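Local coordinates for beta-n-acetylhexosaminidase (Streptococcus pneumoniae, PDB 4AZH), which removes terminal beta-linked N-acetyl-D-hexosamine residues from glycans as a glycoside hydrolase of family 20, at residues A139-V144 with D183-D188; Y282-K287 with E341-L346. All blocks are in the same frame, centred on the assembly; numbering follows the deposited sequence.

Contact 1 of 2, residues A139-V144 with D183-D188; sequences AHFDKV and DEYAND. With LOG (N-acetylglucosaminono-1,5-lactone (Z)-oxime), chain E; EDO (1,2-ethanediol), chain F; EDO (1,2-ethanediol), chain G; EDO (1,2-ethanediol), chain H.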
# COMPACT_ATOMS: atom_id res chain seq x y z
N ALA A 139 15.68 -19.23 -3.68
CA ALA A 139 16.88 -19.10 -2.85
C ALA A 139 17.06 -20.32 -1.97
O ALA A 139 16.08 -20.99 -1.60
CB ALA A 139 16.80 -17.85 -1.98
N HIS A 140 18.32 -20.56 -1.60
CA HIS A 140 18.73 -21.80 -0.98
C HIS A 140 19.79 -21.62 0.08
O HIS A 140 20.97 -21.36 -0.23
CB HIS A 140 19.21 -22.75 -2.06
CG HIS A 140 19.57 -24.13 -1.56
ND1 HIS A 140 19.90 -25.14 -2.39
CD2 HIS A 140 19.65 -24.64 -0.25
CE1 HIS A 140 20.20 -26.24 -1.65
NE2 HIS A 140 20.05 -25.93 -0.35
N PHE A 141 19.40 -21.79 1.33
CA PHE A 141 20.31 -21.62 2.46
C PHE A 141 20.38 -22.87 3.38
O PHE A 141 20.88 -23.90 2.93
CB PHE A 141 19.99 -20.34 3.21
CG PHE A 141 20.34 -19.09 2.44
CD1 PHE A 141 21.65 -18.82 2.10
CD2 PHE A 141 19.35 -18.20 2.06
CE1 PHE A 141 21.99 -17.69 1.38
CE2 PHE A 141 19.69 -17.05 1.34
CZ PHE A 141 21.01 -16.80 1.01
N ASP A 142 19.86 -22.80 4.61
CA ASP A 142 19.76 -23.99 5.47
C ASP A 142 18.83 -25.00 4.83
O ASP A 142 18.87 -26.19 5.18
CB ASP A 142 19.22 -23.67 6.87
CG ASP A 142 20.08 -22.67 7.62
OD1 ASP A 142 21.28 -22.48 7.25
OD2 ASP A 142 19.53 -22.08 8.60
N LYS A 143 17.98 -24.52 3.93
CA LYS A 143 17.09 -25.37 3.14
C LYS A 143 16.60 -24.55 1.97
O LYS A 143 16.85 -23.34 1.93
CB LYS A 143 15.90 -25.84 3.98
CG LYS A 143 15.03 -24.70 4.50
CD LYS A 143 13.75 -25.28 5.07
CE LYS A 143 13.00 -24.25 5.88
NZ LYS A 143 11.67 -24.83 6.24
N VAL A 144 15.90 -25.19 1.03
CA VAL A 144 15.30 -24.49 -0.12
C VAL A 144 14.13 -23.59 0.32
O VAL A 144 13.15 -24.04 0.94
CB VAL A 144 14.85 -25.47 -1.24
CG1 VAL A 144 14.40 -24.70 -2.48
CG2 VAL A 144 16.00 -26.42 -1.62
N ASP A 183 10.95 -6.73 1.53
CA ASP A 183 11.06 -7.27 2.88
C ASP A 183 11.34 -8.81 2.95
O ASP A 183 10.94 -9.56 2.07
CB ASP A 183 9.82 -6.90 3.73
CG ASP A 183 8.51 -7.46 3.17
OD1 ASP A 183 8.26 -7.39 1.94
OD2 ASP A 183 7.69 -7.98 3.99
N GLU A 184 12.01 -9.22 4.02
CA GLU A 184 12.20 -10.62 4.41
C GLU A 184 12.92 -11.49 3.34
O GLU A 184 12.28 -12.23 2.58
CB GLU A 184 10.86 -11.25 4.87
CG GLU A 184 10.19 -10.54 6.06
CD GLU A 184 8.93 -11.24 6.62
OE1 GLU A 184 9.02 -12.43 6.99
OE2 GLU A 184 7.87 -10.59 6.72
N TYR A 185 14.25 -11.42 3.29
CA TYR A 185 14.98 -12.24 2.33
C TYR A 185 15.18 -13.68 2.82
O TYR A 185 15.98 -13.93 3.70
CB TYR A 185 16.35 -11.63 1.90
CG TYR A 185 16.83 -12.38 0.66
CD1 TYR A 185 17.53 -13.57 0.78
CD2 TYR A 185 16.49 -11.93 -0.63
CE1 TYR A 185 17.91 -14.29 -0.33
CE2 TYR A 185 16.88 -12.65 -1.76
CZ TYR A 185 17.58 -13.84 -1.60
OH TYR A 185 17.97 -14.59 -2.70
N ALA A 186 14.49 -14.64 2.21
CA ALA A 186 14.56 -16.04 2.59
C ALA A 186 14.53 -16.28 4.10
O ALA A 186 15.32 -17.07 4.63
CB ALA A 186 15.77 -16.73 1.95
N ASN A 187 13.62 -15.63 4.80
CA ASN A 187 13.55 -15.86 6.24
C ASN A 187 13.20 -17.31 6.62
O ASN A 187 13.69 -17.83 7.64
CB ASN A 187 12.63 -14.85 6.94
CG ASN A 187 13.34 -13.53 7.28
OD1 ASN A 187 12.67 -12.54 7.60
ND2 ASN A 187 14.69 -13.51 7.22
N ASP A 188 12.39 -17.97 5.78
CA ASP A 188 11.96 -19.36 6.02
C ASP A 188 13.14 -20.33 5.88
O ASP A 188 13.07 -21.47 6.33
CB ASP A 188 10.79 -19.77 5.08
CG ASP A 188 11.22 -19.87 3.59
OD1 ASP A 188 12.12 -19.11 3.13
OD2 ASP A 188 10.65 -20.72 2.87
C2 LOG E . 5.73 -8.66 7.18
C3 LOG E . 4.31 -8.83 6.66
C4 LOG E . 3.49 -9.51 7.74
C5 LOG E . 3.46 -8.57 8.95
C6 LOG E . 2.47 -9.11 10.00
C7 LOG E . 6.12 -6.24 6.78
C8 LOG E . 6.75 -5.18 5.88
N2 LOG E . 6.38 -7.54 6.45
O1 LOG E . 7.08 -7.89 10.32
O3 LOG E . 4.27 -9.59 5.38
O4 LOG E . 2.17 -9.68 7.31
O5 LOG E . 4.74 -8.48 9.48
O6 LOG E . 2.98 -10.26 10.64
C1 LOG E . 5.80 -8.40 8.58
O7 LOG E . 5.48 -5.89 7.77
N1 LOG E . 6.99 -8.13 9.01
C1 EDO F . 21.37 -17.20 -3.22
O1 EDO F . 20.44 -16.11 -3.33
C2 EDO F . 20.90 -18.21 -2.18
O2 EDO F . 20.26 -19.30 -2.85
C1 EDO G . 6.16 -14.61 8.55
O1 EDO G . 7.27 -14.74 7.66
C2 EDO G . 5.30 -13.49 7.97
O2 EDO G . 6.17 -12.37 7.66
C1 EDO H . 23.89 -19.62 -0.86
O1 EDO H . 24.70 -19.25 -1.98
C2 EDO H . 24.61 -20.75 -0.13
O2 EDO H . 23.97 -21.98 -0.48
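Phe141 and Ala139 pack against Tyr185 and Ala186 at the outer end of a TIM-barrel loop whose first residues line the ligand pocket; here the end of strand 138-140 meets the loop that follows barrel strand 177-181. Phe141 points its CB toward that loop, and with CG anti to the carbonyl carbon (chi1 -70°) the ring lies beside the backbone N. CD2 rests 3.9 Å from Ala186 CB, while CE2 reaches Tyr185 CE1 at 3.7 Å. Both neighbours stand at the edge of the Phe141 ring, near its plane. The two aromatic side chains cross at about a right angle. At the tip, CZ has C2 of 1,2-ethanediol (chain F) 3.5 Å away, over one ring face; CE1, with CD1 behind it, meets C1 of a second diol (chain H) obliquely at 3.5 Å, both diols probably from the crystallisation liquor. Tyr197 adds an edge-to-face ring contact.

Alanine suits both remaining places, at the hydroxyl end of Tyr185 and at the edge of the Phe141 ring. Ala139 CB comes within 3.5 Å of Tyr185 OH and 4.2 Å of Ala186 CB, and the short methyls let the backbones approach, the CA atoms of Ala139 and Ala186 lying 6.7 Å apart. Asp188 accepts from Ser145 OG and Lys146 N, tying the loop to the chain just after Val144.

Asp183 and Glu184 open the loop, consistent with the Asp-Glu pair of family 20 active sites. Asp183 OD2 accepts the N-H of the acetamido N2 of the bound lactone oxime at 2.8 Å, with 161° at the hydrogen.

Contact 2 of 2, residues Y282-K287 with E341-L346; sequences YILGQK and EEIFEL. With LOG (N-acetylglucosaminono-1,5-lactone (Z)-oxime), chain E.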
# COMPACT_ATOMS: atom_id res chain seq x y z
N TYR A 282 -2.53 -4.92 12.34
CA TYR A 282 -3.48 -5.95 12.72
C TYR A 282 -3.39 -7.11 11.72
O TYR A 282 -3.42 -6.91 10.50
CB TYR A 282 -4.89 -5.39 12.82
CG TYR A 282 -5.94 -6.46 12.99
CD1 TYR A 282 -5.84 -7.41 14.03
CD2 TYR A 282 -7.05 -6.52 12.14
CE1 TYR A 282 -6.82 -8.39 14.19
CE2 TYR A 282 -8.03 -7.50 12.31
CZ TYR A 282 -7.91 -8.42 13.33
OH TYR A 282 -8.87 -9.40 13.51
N ILE A 283 -3.22 -8.31 12.26
CA ILE A 283 -3.20 -9.52 11.48
C ILE A 283 -4.59 -10.17 11.65
O ILE A 283 -5.01 -10.43 12.77
CB ILE A 283 -2.09 -10.44 12.00
CG1 ILE A 283 -0.72 -9.79 11.75
CG2 ILE A 283 -2.19 -11.80 11.39
CD1 ILE A 283 0.37 -10.35 12.64
N LEU A 284 -5.29 -10.38 10.55
CA LEU A 284 -6.66 -10.90 10.56
C LEU A 284 -6.72 -12.13 11.45
O LEU A 284 -5.96 -13.10 11.26
CB LEU A 284 -7.15 -11.23 9.14
CG LEU A 284 -7.27 -10.14 8.06
CD1 LEU A 284 -7.81 -10.73 6.75
CD2 LEU A 284 -8.12 -8.95 8.50
N GLY A 285 -7.60 -12.07 12.45
CA GLY A 285 -7.83 -13.20 13.35
C GLY A 285 -6.92 -13.33 14.55
O GLY A 285 -7.12 -14.24 15.35
N GLN A 286 -5.92 -12.46 14.67
CA GLN A 286 -4.95 -12.55 15.78
C GLN A 286 -5.66 -12.34 17.10
O GLN A 286 -6.51 -11.46 17.22
CB GLN A 286 -3.85 -11.49 15.64
CG GLN A 286 -2.67 -11.65 16.59
CD GLN A 286 -1.56 -12.53 16.03
OE1 GLN A 286 -1.72 -13.24 15.04
NE2 GLN A 286 -0.40 -12.50 16.69
N LYS A 287 -5.31 -13.13 18.10
CA LYS A 287 -5.96 -13.02 19.40
C LYS A 287 -4.96 -12.53 20.46
O LYS A 287 -3.75 -12.70 20.30
CB LYS A 287 -6.65 -14.33 19.77
CG LYS A 287 -7.97 -14.57 19.02
CD LYS A 287 -8.80 -13.27 18.97
CE LYS A 287 -10.25 -13.48 18.51
NZ LYS A 287 -10.50 -13.16 17.07
N GLU A 341 -15.85 -4.76 9.77
CA GLU A 341 -16.04 -3.85 10.87
C GLU A 341 -14.83 -3.74 11.77
O GLU A 341 -14.64 -2.69 12.37
CB GLU A 341 -17.32 -4.18 11.69
CG GLU A 341 -17.20 -5.38 12.64
CD GLU A 341 -17.30 -6.76 11.96
OE1 GLU A 341 -17.46 -6.86 10.69
OE2 GLU A 341 -17.21 -7.77 12.72
N GLU A 342 -14.01 -4.79 11.88
CA GLU A 342 -12.82 -4.72 12.72
C GLU A 342 -11.86 -3.71 12.09
O GLU A 342 -11.35 -2.82 12.75
CB GLU A 342 -12.13 -6.08 12.82
CG GLU A 342 -12.81 -7.13 13.72
CD GLU A 342 -12.00 -8.42 13.84
OE1 GLU A 342 -11.30 -8.83 12.88
OE2 GLU A 342 -12.04 -9.04 14.94
N ILE A 343 -11.66 -3.86 10.80
CA ILE A 343 -10.82 -2.96 10.01
C ILE A 343 -11.34 -1.51 10.13
O ILE A 343 -10.56 -0.58 10.37
CB ILE A 343 -10.74 -3.47 8.55
CG1 ILE A 343 -9.70 -4.60 8.43
CG2 ILE A 343 -10.41 -2.34 7.59
CD1 ILE A 343 -9.90 -5.77 9.37
N PHE A 344 -12.65 -1.35 10.01
CA PHE A 344 -13.29 -0.02 10.08
C PHE A 344 -13.10 0.63 11.43
O PHE A 344 -12.85 1.84 11.53
CB PHE A 344 -14.79 -0.09 9.76
CG PHE A 344 -15.08 -0.32 8.30
CD1 PHE A 344 -14.04 -0.42 7.37
CD2 PHE A 344 -16.40 -0.40 7.85
CE1 PHE A 344 -14.30 -0.62 6.03
CE2 PHE A 344 -16.67 -0.59 6.51
CZ PHE A 344 -15.61 -0.69 5.59
N GLU A 345 -13.26 -0.19 12.46
CA GLU A 345 -13.10 0.27 13.80
C GLU A 345 -11.66 0.71 13.97
O GLU A 345 -11.39 1.70 14.62
CB GLU A 345 -13.45 -0.79 14.85
CG GLU A 345 -13.65 -0.15 16.22
CD GLU A 345 -13.57 -1.09 17.41
OE1 GLU A 345 -13.27 -2.30 17.29
OE2 GLU A 345 -13.80 -0.59 18.52
N LEU A 346 -10.75 -0.05 13.40
CA LEU A 346 -9.34 0.28 13.55
C LEU A 346 -9.00 1.53 12.74
O LEU A 346 -8.37 2.43 13.24
CB LEU A 346 -8.45 -0.91 13.21
CG LEU A 346 -6.94 -0.65 13.19
CD1 LEU A 346 -6.46 -0.13 14.53
CD2 LEU A 346 -6.21 -1.94 12.79
C2 LOG E . 5.73 -8.66 7.18
C3 LOG E . 4.31 -8.83 6.66
C4 LOG E . 3.49 -9.51 7.74
C5 LOG E . 3.46 -8.57 8.95
C6 LOG E . 2.47 -9.11 10.00
C7 LOG E . 6.12 -6.24 6.78
C8 LOG E . 6.75 -5.18 5.88
N2 LOG E . 6.38 -7.54 6.45
O1 LOG E . 7.08 -7.89 10.32
O3 LOG E . 4.27 -9.59 5.38
O4 LOG E . 2.17 -9.68 7.31
O5 LOG E . 4.74 -8.48 9.48
O6 LOG E . 2.98 -10.26 10.64
C1 LOG E . 5.80 -8.40 8.58
O7 LOG E . 5.48 -5.89 7.77
N1 LOG E . 6.99 -8.13 9.01
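Tyr282 extends its ring to helix 340-352 and donates its hydroxyl proton to Glu342, with OH 2.6 Å from OE1. CG lies anti to the backbone N (chi1 171°), which carries the ring toward the helix. The ring plane stands 82° from the Glu342 carboxylate plane, and the hydroxyl meets OE1 from 44° out of the latter. Along the ring edge, CE2 touches Ile343 CD1 at 3.9 Å, and at its root CB meets Leu346 CD2 at 3.7 Å. A tyrosine thus gives both a greasy flank and a polar tip.

Ile283 turns instead to the ligand, placing CD1 3.3 Å from O6 of the lactone oxime. Leu284 swings back, its CD2 3.7 Å from Ile343 CD1. Gly285 occupies the third position of a type II turn, with backbone angles that suit a residue lacking a side chain; its N donates to Tyr282 OH at 3.1 Å, so this hydroxyl both gives and receives. Gln286 N closes the turn on Ile283 O.

Helix 340-352 packs on the outside of the TIM barrel, against strand 322-330 and the short parallel strand 282-283. Ile329 touches Leu284, Ile343 and Leu346, while Leu295 of helix 295-304 borders both Tyr282 and Glu342.

Following the chain from the N terminus, contact 1 closes first: the excursion from strand 138-140 through helix 154-171 and barrel strand 177-181 returns to it. Contact 2 opens only later, and its loop runs through helix 295-304 and strand 322-330 before helix 340-352 comes back. The two are in series, neither nested nor crossing. The centres of contact 1 and contact 2 lie about 29 Å apart. The nearest atoms of contact 1 and contact 2 are about 10 Å apart. The bound lactone oxime nevertheless touches both contacts. Contact 1 ties the end of strand 138-140 to the loop that leaves barrel strand 177-181 by way of the pocket, whereas contact 2 fastens an outer helix to the barrel.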